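Local coordinates for hexokinase (Schistosoma mansoni, PDB 1BDG), which probably phosphorylates hexoses such as glucose, mannose and fructose with ATP to give the hexose 6-phosphate, the first step of glycolysis, at residues Leu139-Ser144 against Glu176-Glu181; Thr248-Phe253 against Ala383-Arg388; Thr325-Asp330 against Asp348-Pro353. One frame throughout, in Å; residues are numbered along the deposited sequence.

Contact 1: Leu139-Ser144 against Glu176-Glu181; sequences LGFTFS and ELLQTE. With GLC (alpha-D-glucopyranose), chain B.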
loop_
_atom_site.group_PDB
_atom_site.type_symbol
_atom_site.label_atom_id
_atom_site.label_comp_id
_atom_site.label_asym_id
_atom_site.label_seq_id
_atom_site.Cartn_x
_atom_site.Cartn_y
_atom_site.Cartn_z
ATOM N N LEU A 139 11.923 -14.228 14.480
ATOM C CA LEU A 139 11.633 -13.488 13.269
ATOM C C LEU A 139 10.317 -12.720 13.297
ATOM O O LEU A 139 9.328 -13.190 13.844
ATOM C CB LEU A 139 11.708 -14.454 12.080
ATOM C CG LEU A 139 11.411 -14.123 10.621
ATOM C CD1 LEU A 139 12.221 -15.060 9.742
ATOM C CD2 LEU A 139 9.933 -14.283 10.304
ATOM N N GLY A 140 10.357 -11.484 12.813
ATOM C CA GLY A 140 9.170 -10.665 12.724
ATOM C C GLY A 140 8.809 -10.708 11.251
ATOM O O GLY A 140 9.591 -10.263 10.414
ATOM N N PHE A 141 7.654 -11.278 10.921
ATOM C CA PHE A 141 7.206 -11.404 9.539
ATOM C C PHE A 141 6.223 -10.301 9.120
ATOM O O PHE A 141 5.073 -10.276 9.563
ATOM C CB PHE A 141 6.569 -12.784 9.352
ATOM C CG PHE A 141 6.386 -13.211 7.917
ATOM C CD1 PHE A 141 7.138 -12.653 6.885
ATOM C CD2 PHE A 141 5.468 -14.214 7.602
ATOM C CE1 PHE A 141 6.971 -13.096 5.570
ATOM C CE2 PHE A 141 5.299 -14.656 6.300
ATOM C CZ PHE A 141 6.045 -14.102 5.286
ATOM N N THR A 142 6.693 -9.357 8.308
ATOM C CA THR A 142 5.837 -8.293 7.798
ATOM C C THR A 142 5.186 -8.869 6.560
ATOM O O THR A 142 5.800 -8.888 5.493
ATOM C CB THR A 142 6.663 -7.079 7.393
ATOM O OG1 THR A 142 7.154 -6.438 8.569
ATOM C CG2 THR A 142 5.843 -6.101 6.586
ATOM N N PHE A 143 3.987 -9.418 6.724
ATOM C CA PHE A 143 3.249 -10.021 5.614
ATOM C C PHE A 143 2.195 -9.007 5.175
ATOM O O PHE A 143 1.138 -8.892 5.796
ATOM C CB PHE A 143 2.590 -11.314 6.082
ATOM C CG PHE A 143 2.047 -12.162 4.971
ATOM C CD1 PHE A 143 2.834 -12.471 3.858
ATOM C CD2 PHE A 143 0.767 -12.705 5.058
ATOM C CE1 PHE A 143 2.354 -13.316 2.852
ATOM C CE2 PHE A 143 0.277 -13.544 4.068
ATOM C CZ PHE A 143 1.076 -13.856 2.959
ATOM N N SER A 144 2.491 -8.269 4.112
ATOM C CA SER A 144 1.605 -7.228 3.602
ATOM C C SER A 144 0.269 -7.707 3.053
ATOM O O SER A 144 -0.098 -7.323 1.934
ATOM C CB SER A 144 2.311 -6.451 2.492
ATOM O OG SER A 144 3.648 -6.167 2.833
ATOM N N GLU A 176 2.833 -20.675 10.056
ATOM C CA GLU A 176 3.206 -22.078 10.101
ATOM C C GLU A 176 3.824 -22.472 8.774
ATOM O O GLU A 176 4.779 -23.246 8.728
ATOM C CB GLU A 176 2.005 -22.963 10.446
ATOM C CG GLU A 176 2.392 -24.401 10.761
ATOM C CD GLU A 176 1.256 -25.203 11.405
ATOM O OE1 GLU A 176 0.063 -24.823 11.207
ATOM O OE2 GLU A 176 1.570 -26.209 12.115
ATOM N N LEU A 177 3.312 -21.903 7.693
ATOM C CA LEU A 177 3.871 -22.201 6.384
ATOM C C LEU A 177 5.359 -21.845 6.440
ATOM O O LEU A 177 6.207 -22.719 6.278
ATOM C CB LEU A 177 3.147 -21.421 5.277
ATOM C CG LEU A 177 1.795 -21.967 4.806
ATOM C CD1 LEU A 177 1.239 -21.124 3.678
ATOM C CD2 LEU A 177 1.969 -23.385 4.326
ATOM N N LEU A 178 5.676 -20.601 6.790
ATOM C CA LEU A 178 7.069 -20.181 6.862
ATOM C C LEU A 178 7.851 -21.042 7.836
ATOM O O LEU A 178 8.921 -21.550 7.507
ATOM C CB LEU A 178 7.190 -18.713 7.276
ATOM C CG LEU A 178 8.635 -18.205 7.171
ATOM C CD1 LEU A 178 9.068 -18.158 5.706
ATOM C CD2 LEU A 178 8.754 -16.849 7.809
ATOM N N GLN A 179 7.309 -21.218 9.034
ATOM C CA GLN A 179 7.961 -22.031 10.055
ATOM C C GLN A 179 8.310 -23.461 9.562
ATOM O O GLN A 179 9.301 -24.036 9.993
ATOM C CB GLN A 179 7.080 -22.095 11.292
ATOM C CG GLN A 179 7.742 -22.742 12.473
ATOM C CD GLN A 179 8.876 -21.911 13.010
ATOM O OE1 GLN A 179 8.662 -20.818 13.544
ATOM N NE2 GLN A 179 10.100 -22.426 12.884
ATOM N N THR A 180 7.504 -24.023 8.661
ATOM C CA THR A 180 7.749 -25.357 8.126
ATOM C C THR A 180 8.979 -25.309 7.232
ATOM O O THR A 180 9.975 -26.012 7.485
ATOM C CB THR A 180 6.592 -25.817 7.259
ATOM O OG1 THR A 180 5.363 -25.662 7.976
ATOM C CG2 THR A 180 6.785 -27.256 6.826
ATOM N N GLU A 181 8.917 -24.470 6.195
ATOM C CA GLU A 181 10.021 -24.318 5.251
ATOM C C GLU A 181 11.322 -23.927 5.969
ATOM O O GLU A 181 12.393 -24.431 5.624
ATOM C CB GLU A 181 9.662 -23.310 4.170
ATOM C CG GLU A 181 8.338 -23.612 3.454
ATOM C CD GLU A 181 8.308 -24.932 2.638
ATOM O OE1 GLU A 181 9.296 -25.285 1.940
ATOM O OE2 GLU A 181 7.256 -25.609 2.658
HETATM C C1 GLC B . -2.386 -4.212 -0.072
HETATM C C2 GLC B . -2.515 -5.298 0.997
HETATM C C3 GLC B . -2.438 -4.673 2.371
HETATM C C4 GLC B . -1.153 -3.874 2.497
HETATM C C5 GLC B . -1.103 -2.831 1.401
HETATM C C6 GLC B . 0.188 -2.034 1.426
HETATM O O1 GLC B . -3.406 -3.292 0.122
HETATM O O2 GLC B . -3.760 -5.981 0.869
HETATM O O3 GLC B . -2.467 -5.681 3.371
HETATM O O4 GLC B . -1.093 -3.257 3.761
HETATM O O5 GLC B . -1.170 -3.481 0.131
HETATM O O6 GLC B . 1.216 -2.695 0.718
#

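Contact 2: Thr248-Phe253 against Ala383-Arg388; sequences TEWGAF and ACILRR. With GLC (alpha-D-glucopyranose), chain B; SO4 (sulfate ion), chain E.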
loop_
_atom_site.group_PDB
_atom_site.type_symbol
_atom_site.label_atom_id
_atom_site.label_comp_id
_atom_site.label_asym_id
_atom_site.label_seq_id
_atom_site.Cartn_x
_atom_site.Cartn_y
_atom_site.Cartn_z
ATOM N N THR A 248 -6.943 -1.730 9.103
ATOM C CA THR A 248 -8.151 -1.361 8.384
ATOM C C THR A 248 -8.349 -2.176 7.135
ATOM O O THR A 248 -9.419 -2.732 6.927
ATOM C CB THR A 248 -8.135 0.129 8.027
ATOM O OG1 THR A 248 -7.106 0.374 7.063
ATOM C CG2 THR A 248 -7.861 0.954 9.273
ATOM N N GLU A 249 -7.310 -2.241 6.312
ATOM C CA GLU A 249 -7.349 -2.985 5.060
ATOM C C GLU A 249 -8.429 -2.309 4.193
ATOM O O GLU A 249 -9.348 -2.951 3.672
ATOM C CB GLU A 249 -7.643 -4.457 5.353
ATOM C CG GLU A 249 -7.184 -5.441 4.282
ATOM C CD GLU A 249 -5.684 -5.413 3.996
ATOM O OE1 GLU A 249 -4.879 -5.783 4.875
ATOM O OE2 GLU A 249 -5.317 -5.052 2.862
ATOM N N TRP A 250 -8.263 -0.989 4.050
ATOM C CA TRP A 250 -9.161 -0.113 3.305
ATOM C C TRP A 250 -9.074 -0.213 1.791
ATOM O O TRP A 250 -9.848 0.428 1.070
ATOM C CB TRP A 250 -8.973 1.351 3.746
ATOM C CG TRP A 250 -7.702 2.070 3.271
ATOM C CD1 TRP A 250 -6.836 1.667 2.292
ATOM C CD2 TRP A 250 -7.213 3.338 3.732
ATOM N NE1 TRP A 250 -5.851 2.599 2.116
ATOM C CE2 TRP A 250 -6.054 3.636 2.983
ATOM C CE3 TRP A 250 -7.649 4.251 4.698
ATOM C CZ2 TRP A 250 -5.318 4.819 3.169
ATOM C CZ3 TRP A 250 -6.919 5.429 4.882
ATOM C CH2 TRP A 250 -5.768 5.700 4.121
ATOM N N GLY A 251 -8.090 -0.950 1.295
ATOM C CA GLY A 251 -7.982 -1.110 -0.140
ATOM C C GLY A 251 -9.285 -1.717 -0.629
ATOM O O GLY A 251 -9.723 -1.477 -1.755
ATOM N N ALA A 252 -9.924 -2.490 0.238
ATOM C CA ALA A 252 -11.182 -3.129 -0.106
ATOM C C ALA A 252 -12.394 -2.205 -0.134
ATOM O O ALA A 252 -13.478 -2.660 -0.466
ATOM C CB ALA A 252 -11.440 -4.304 0.810
ATOM N N PHE A 253 -12.242 -0.927 0.200
ATOM C CA PHE A 253 -13.398 -0.026 0.177
ATOM C C PHE A 253 -13.966 -0.014 -1.236
ATOM O O PHE A 253 -13.246 -0.193 -2.199
ATOM C CB PHE A 253 -13.034 1.398 0.631
ATOM C CG PHE A 253 -14.235 2.305 0.856
ATOM C CD1 PHE A 253 -15.332 1.873 1.606
ATOM C CD2 PHE A 253 -14.247 3.608 0.351
ATOM C CE1 PHE A 253 -16.426 2.718 1.860
ATOM C CE2 PHE A 253 -15.350 4.477 0.597
ATOM C CZ PHE A 253 -16.438 4.023 1.359
ATOM N N ALA A 383 -8.015 11.838 6.717
ATOM C CA ALA A 383 -8.953 12.719 7.395
ATOM C C ALA A 383 -10.016 11.890 8.071
ATOM O O ALA A 383 -10.616 12.315 9.038
ATOM C CB ALA A 383 -9.581 13.653 6.431
ATOM N N CYS A 384 -10.270 10.706 7.540
ATOM C CA CYS A 384 -11.254 9.818 8.127
ATOM C C CYS A 384 -10.697 9.143 9.367
ATOM O O CYS A 384 -11.426 8.910 10.332
ATOM C CB CYS A 384 -11.678 8.746 7.143
ATOM S SG CYS A 384 -12.426 7.373 8.017
ATOM N N ILE A 385 -9.414 8.793 9.321
ATOM C CA ILE A 385 -8.731 8.149 10.442
ATOM C C ILE A 385 -8.657 9.140 11.595
ATOM O O ILE A 385 -8.997 8.821 12.732
ATOM C CB ILE A 385 -7.313 7.696 10.033
ATOM C CG1 ILE A 385 -7.387 6.441 9.159
ATOM C CG2 ILE A 385 -6.462 7.452 11.240
ATOM C CD1 ILE A 385 -8.086 5.274 9.811
ATOM N N LEU A 386 -8.240 10.359 11.286
ATOM C CA LEU A 386 -8.136 11.427 12.278
ATOM C C LEU A 386 -9.498 11.694 12.926
ATOM O O LEU A 386 -9.570 12.149 14.068
ATOM C CB LEU A 386 -7.612 12.717 11.627
ATOM C CG LEU A 386 -6.223 12.657 11.006
ATOM C CD1 LEU A 386 -5.775 14.056 10.693
ATOM C CD2 LEU A 386 -5.250 12.004 11.950
ATOM N N ARG A 387 -10.566 11.454 12.173
ATOM C CA ARG A 387 -11.917 11.646 12.682
ATOM C C ARG A 387 -12.336 10.497 13.589
ATOM O O ARG A 387 -13.290 10.613 14.343
ATOM C CB ARG A 387 -12.912 11.786 11.538
ATOM C CG ARG A 387 -12.779 13.088 10.801
ATOM C CD ARG A 387 -14.078 13.501 10.147
ATOM N NE ARG A 387 -13.847 14.525 9.131
ATOM C CZ ARG A 387 -14.364 14.491 7.904
ATOM N NH1 ARG A 387 -15.156 13.491 7.523
ATOM N NH2 ARG A 387 -14.096 15.476 7.059
ATOM N N ARG A 388 -11.610 9.391 13.494
ATOM C CA ARG A 388 -11.868 8.210 14.296
ATOM C C ARG A 388 -10.952 8.257 15.506
ATOM O O ARG A 388 -11.424 8.357 16.634
ATOM C CB ARG A 388 -11.629 6.955 13.458
ATOM C CG ARG A 388 -11.683 5.666 14.218
ATOM C CD ARG A 388 -12.167 4.540 13.318
ATOM N NE ARG A 388 -13.631 4.438 13.290
ATOM C CZ ARG A 388 -14.403 4.071 14.319
ATOM N NH1 ARG A 388 -13.886 3.760 15.494
ATOM N NH2 ARG A 388 -15.706 4.002 14.162
HETATM C C1 GLC B . -2.386 -4.212 -0.072
HETATM C C2 GLC B . -2.515 -5.298 0.997
HETATM C C3 GLC B . -2.438 -4.673 2.371
HETATM C C4 GLC B . -1.153 -3.874 2.497
HETATM C C5 GLC B . -1.103 -2.831 1.401
HETATM C C6 GLC B . 0.188 -2.034 1.426
HETATM O O1 GLC B . -3.406 -3.292 0.122
HETATM O O2 GLC B . -3.760 -5.981 0.869
HETATM O O3 GLC B . -2.467 -5.681 3.371
HETATM O O4 GLC B . -1.093 -3.257 3.761
HETATM O O5 GLC B . -1.170 -3.481 0.131
HETATM O O6 GLC B . 1.216 -2.695 0.718
HETATM S S SO4 E . -17.453 4.312 16.390
HETATM O O1 SO4 E . -17.870 5.073 15.240
HETATM O O2 SO4 E . -16.070 4.579 16.657
HETATM O O3 SO4 E . -18.252 4.702 17.526
HETATM O O4 SO4 E . -17.619 2.905 16.135
#

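Contact 3: Thr325-Asp330 against Asp348-Pro353; sequences TRYLTD and DDLHVP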
loop_
_atom_site.group_PDB
_atom_site.type_symbol
_atom_site.label_atom_id
_atom_site.label_comp_id
_atom_site.label_asym_id
_atom_site.label_seq_id
_atom_site.Cartn_x
_atom_site.Cartn_y
_atom_site.Cartn_z
ATOM N N THR A 325 4.005 3.168 -13.366
ATOM C CA THR A 325 3.617 4.355 -12.602
ATOM C C THR A 325 4.852 5.228 -12.440
ATOM O O THR A 325 4.761 6.449 -12.300
ATOM C CB THR A 325 3.057 3.960 -11.206
ATOM O OG1 THR A 325 1.907 3.129 -11.381
ATOM C CG2 THR A 325 2.658 5.176 -10.397
ATOM N N ARG A 326 6.015 4.595 -12.522
ATOM C CA ARG A 326 7.280 5.304 -12.379
ATOM C C ARG A 326 7.384 6.408 -13.417
ATOM O O ARG A 326 7.972 7.461 -13.157
ATOM C CB ARG A 326 8.454 4.345 -12.526
ATOM C CG ARG A 326 9.689 4.874 -11.880
ATOM N N TYR A 327 6.811 6.176 -14.595
ATOM C CA TYR A 327 6.849 7.180 -15.642
ATOM C C TYR A 327 6.078 8.400 -15.129
ATOM O O TYR A 327 6.552 9.534 -15.258
ATOM C CB TYR A 327 6.222 6.643 -16.941
ATOM C CG TYR A 327 6.859 5.371 -17.463
ATOM C CD1 TYR A 327 8.095 4.942 -16.976
ATOM C CD2 TYR A 327 6.208 4.569 -18.407
ATOM C CE1 TYR A 327 8.660 3.750 -17.398
ATOM C CE2 TYR A 327 6.770 3.356 -18.847
ATOM C CZ TYR A 327 7.997 2.957 -18.326
ATOM O OH TYR A 327 8.560 1.740 -18.662
ATOM N N LEU A 328 4.962 8.165 -14.440
ATOM C CA LEU A 328 4.139 9.258 -13.935
ATOM C C LEU A 328 4.889 10.211 -13.001
ATOM O O LEU A 328 4.389 11.269 -12.611
ATOM C CB LEU A 328 2.887 8.707 -13.264
ATOM C CG LEU A 328 2.042 7.707 -14.068
ATOM C CD1 LEU A 328 0.605 7.733 -13.512
ATOM C CD2 LEU A 328 2.050 8.027 -15.564
ATOM N N THR A 329 6.092 9.800 -12.631
ATOM C CA THR A 329 6.968 10.564 -11.771
ATOM C C THR A 329 7.609 11.676 -12.603
ATOM O O THR A 329 7.307 12.853 -12.395
ATOM C CB THR A 329 8.066 9.638 -11.182
ATOM O OG1 THR A 329 7.479 8.750 -10.217
ATOM C CG2 THR A 329 9.189 10.434 -10.547
ATOM N N ASP A 330 8.430 11.313 -13.588
ATOM C CA ASP A 330 9.095 12.325 -14.404
ATOM C C ASP A 330 8.091 13.255 -15.080
ATOM O O ASP A 330 8.222 14.488 -15.035
ATOM C CB ASP A 330 10.016 11.677 -15.442
ATOM C CG ASP A 330 11.261 11.044 -14.818
ATOM O OD1 ASP A 330 11.551 11.338 -13.623
ATOM O OD2 ASP A 330 11.952 10.255 -15.527
ATOM N N ASP A 348 10.767 7.192 -25.850
ATOM C CA ASP A 348 11.766 6.344 -25.240
ATOM C C ASP A 348 11.316 5.162 -24.382
ATOM O O ASP A 348 11.839 4.040 -24.539
ATOM C CB ASP A 348 12.736 7.202 -24.461
ATOM C CG ASP A 348 13.934 7.548 -25.262
ATOM O OD1 ASP A 348 14.703 6.600 -25.518
ATOM O OD2 ASP A 348 14.093 8.739 -25.643
ATOM N N ASP A 349 10.427 5.406 -23.423
ATOM C CA ASP A 349 9.980 4.315 -22.577
ATOM C C ASP A 349 8.944 3.481 -23.329
ATOM O O ASP A 349 9.122 2.274 -23.477
ATOM C CB ASP A 349 9.452 4.829 -21.226
ATOM C CG ASP A 349 10.551 5.461 -20.359
ATOM O OD1 ASP A 349 11.700 4.952 -20.351
ATOM O OD2 ASP A 349 10.266 6.478 -19.685
ATOM N N LEU A 350 7.941 4.135 -23.915
ATOM C CA LEU A 350 6.890 3.423 -24.658
ATOM C C LEU A 350 7.176 3.225 -26.155
ATOM O O LEU A 350 6.385 2.595 -26.873
ATOM C CB LEU A 350 5.544 4.125 -24.491
ATOM C CG LEU A 350 5.079 4.335 -23.049
ATOM C CD1 LEU A 350 3.756 5.090 -23.022
ATOM C CD2 LEU A 350 4.958 2.993 -22.336
ATOM N N HIS A 351 8.296 3.765 -26.629
ATOM C CA HIS A 351 8.663 3.641 -28.036
ATOM C C HIS A 351 7.555 4.067 -29.037
ATOM O O HIS A 351 7.527 3.555 -30.169
ATOM C CB HIS A 351 9.091 2.205 -28.366
ATOM C CG HIS A 351 10.125 1.641 -27.439
ATOM N ND1 HIS A 351 10.574 2.302 -26.313
ATOM C CD2 HIS A 351 10.784 0.456 -27.465
ATOM C CE1 HIS A 351 11.462 1.547 -25.682
ATOM N NE2 HIS A 351 11.607 0.423 -26.363
ATOM N N VAL A 352 6.614 4.925 -28.644
ATOM C CA VAL A 352 5.595 5.354 -29.600
ATOM C C VAL A 352 6.355 5.866 -30.834
ATOM O O VAL A 352 7.223 6.728 -30.706
ATOM C CB VAL A 352 4.739 6.514 -29.063
ATOM C CG1 VAL A 352 3.650 6.869 -30.068
ATOM C CG2 VAL A 352 4.110 6.148 -27.739
ATOM N N PRO A 353 6.048 5.329 -32.029
ATOM C CA PRO A 353 6.624 5.635 -33.353
ATOM C C PRO A 353 6.662 7.114 -33.792
ATOM O O PRO A 353 7.735 7.674 -34.012
ATOM C CB PRO A 353 5.740 4.812 -34.289
ATOM C CG PRO A 353 5.399 3.641 -33.464
ATOM C CD PRO A 353 5.037 4.272 -32.153
HETATM O O HOH W 1 11.468 1.764 -19.952
#

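Contact 1: Leu139-Ser144 against Glu176-Glu181
Leu-139 and Leu-178 both hold CG trans to the backbone nitrogen, at chi1 177° and -172°, and each side chain thereby reaches out from its own backbone toward the other. They meet tip to tip, with CD2 of Leu-139 3.8 Å from CD2 of Leu-178. The same methyl of Leu-178 also serves Phe-141. Leu-178 CD2 sits over one face of the Phe-141 ring, 4.3 Å from its centroid, in a CH-pi contact. The line to the methyl is only 11° off the ring normal, so the carbon lies above the middle of the ring. The opposite face is covered from within the strand, where Phe-143 CB lies 4.3 Å above the plane of the Phe-141 ring. The ring is thus packed between two aliphatic groups. No hydrogen bond crosses the contact, and the three touching side chains are all buried. Ser-144, just beyond the strand, belongs to the substrate site: its backbone O is 3.2 Å from O3 of the bound glucose. This is helix-on-sheet packing in the small subdomain of the actin-like hexokinase fold. Strand 137-143 runs between the parallel strands 68-75 and 189-195, and helix 174-183 lies against this sheet. Leu-178 also touches Leu-73 of strand 68-75, and Phe-116 and Ile-119 of helix 112-129.

Contact 2: Thr248-Phe253 against Ala383-Arg388
Ile-385 packs against the six-membered part of the Trp-250 indole, with CG1 4.4 Å from Trp-250 CZ3, in an oblique approach. This joins helix 357-389 to the loop after strand 243-247, which carries the substrate residue Glu-249, in the large subdomain of the actin-like hexokinase fold. The terminal CD1 of Ile-385 reaches a second residue of the loop and lies 4.4 Å from CG2 of Thr-248. The packing is thin and wholly apolar across the segments, but the three side chains are buried. The polar atoms of Trp-250 and Thr-248 find partners elsewhere. Trp-250 NE1 bonds to Thr-222 OG1, and Thr-248 OG1 bonds to Val-224 O and to Asn-223 OD1. These bonds tie the loop to the neighbouring strand 222-229.

Between Thr-248 and Trp-250, Glu-249 turns to the sugar instead. Its backbone has positive phi (63°), and the side chain bends at chi2 (59°) to bring the carboxylate to the glucose. Each carboxylate oxygen takes one sugar hydroxyl. O3 of glucose donates to Glu-249 OE1 at 2.8 Å. Farther along the helix, Arg-388 lies beside a sulfate, probably from the crystallisation liquor, although their placement is doubtfully close. Its NH1 also forms a salt bridge with Glu-228. On the sugar side, the second hydroxyl bond runs from glucose O2 to Glu-249 OE2 at 2.7 Å.

Contact 3: Thr325-Asp330 against Asp348-Pro353
The stacked contact is between Tyr-327 and Asp-349. The carboxylate plane lies 13° from the ring plane, so the flat groups are nearly parallel. Asp-349 CB sits over one face, 3.7 Å from Tyr-327 CZ and offset toward the rim. Asp-349 CB makes a CH-pi contact, 4.0 Å from the centroid of the Tyr-327 ring. With chi1 at -57°, the tyrosine has CG trans to its carbonyl carbon, which directs the ring to Asp-349. The apolar contact is made by Leu-350, whose CD2 lies 3.9 Å from CE2 of Tyr-327. This places the contact near the end of helix 340-349, before His-351, the first residue after it, with positive phi, in the large subdomain of the hexokinase fold. Residues Thr-325 to Thr-329 are assigned to ATP binding by similarity, so Tyr-327 probably belongs to the nucleotide site. The polar link is indirect. One water is hydrogen-bonded to Tyr-327 OH at 3.2 Å and donates to Asp-349 OD1 at 3.2 Å. It bridges the phenol and the carboxylate. Met-345 of helix 340-349 and Arg-316 of a nearby loop also touch the tyrosine.

In the fold
The three contacts follow the two-subdomain plan of hexokinase. Contact 1 comes first along the chain and lies in the small subdomain, on the five-stranded sheet. Contacts 2 and 3 both lie in the large subdomain, with contact 3 nested in the chain between the two segments of contact 2. Contacts 2 and 3 have centres 32 Å apart, on opposite sides of the chain's centre. Helix 340-349 carries a segment of contact 3 and the next helix, 357-389, one of contact 2. Contacts 1 and 2 have centres 27 Å apart but nearest atoms only about 6 Å apart, and both reach the glucose. The sugar is thus held between the two subdomains. In contact 3, residues 325-329 probably help to bind ATP.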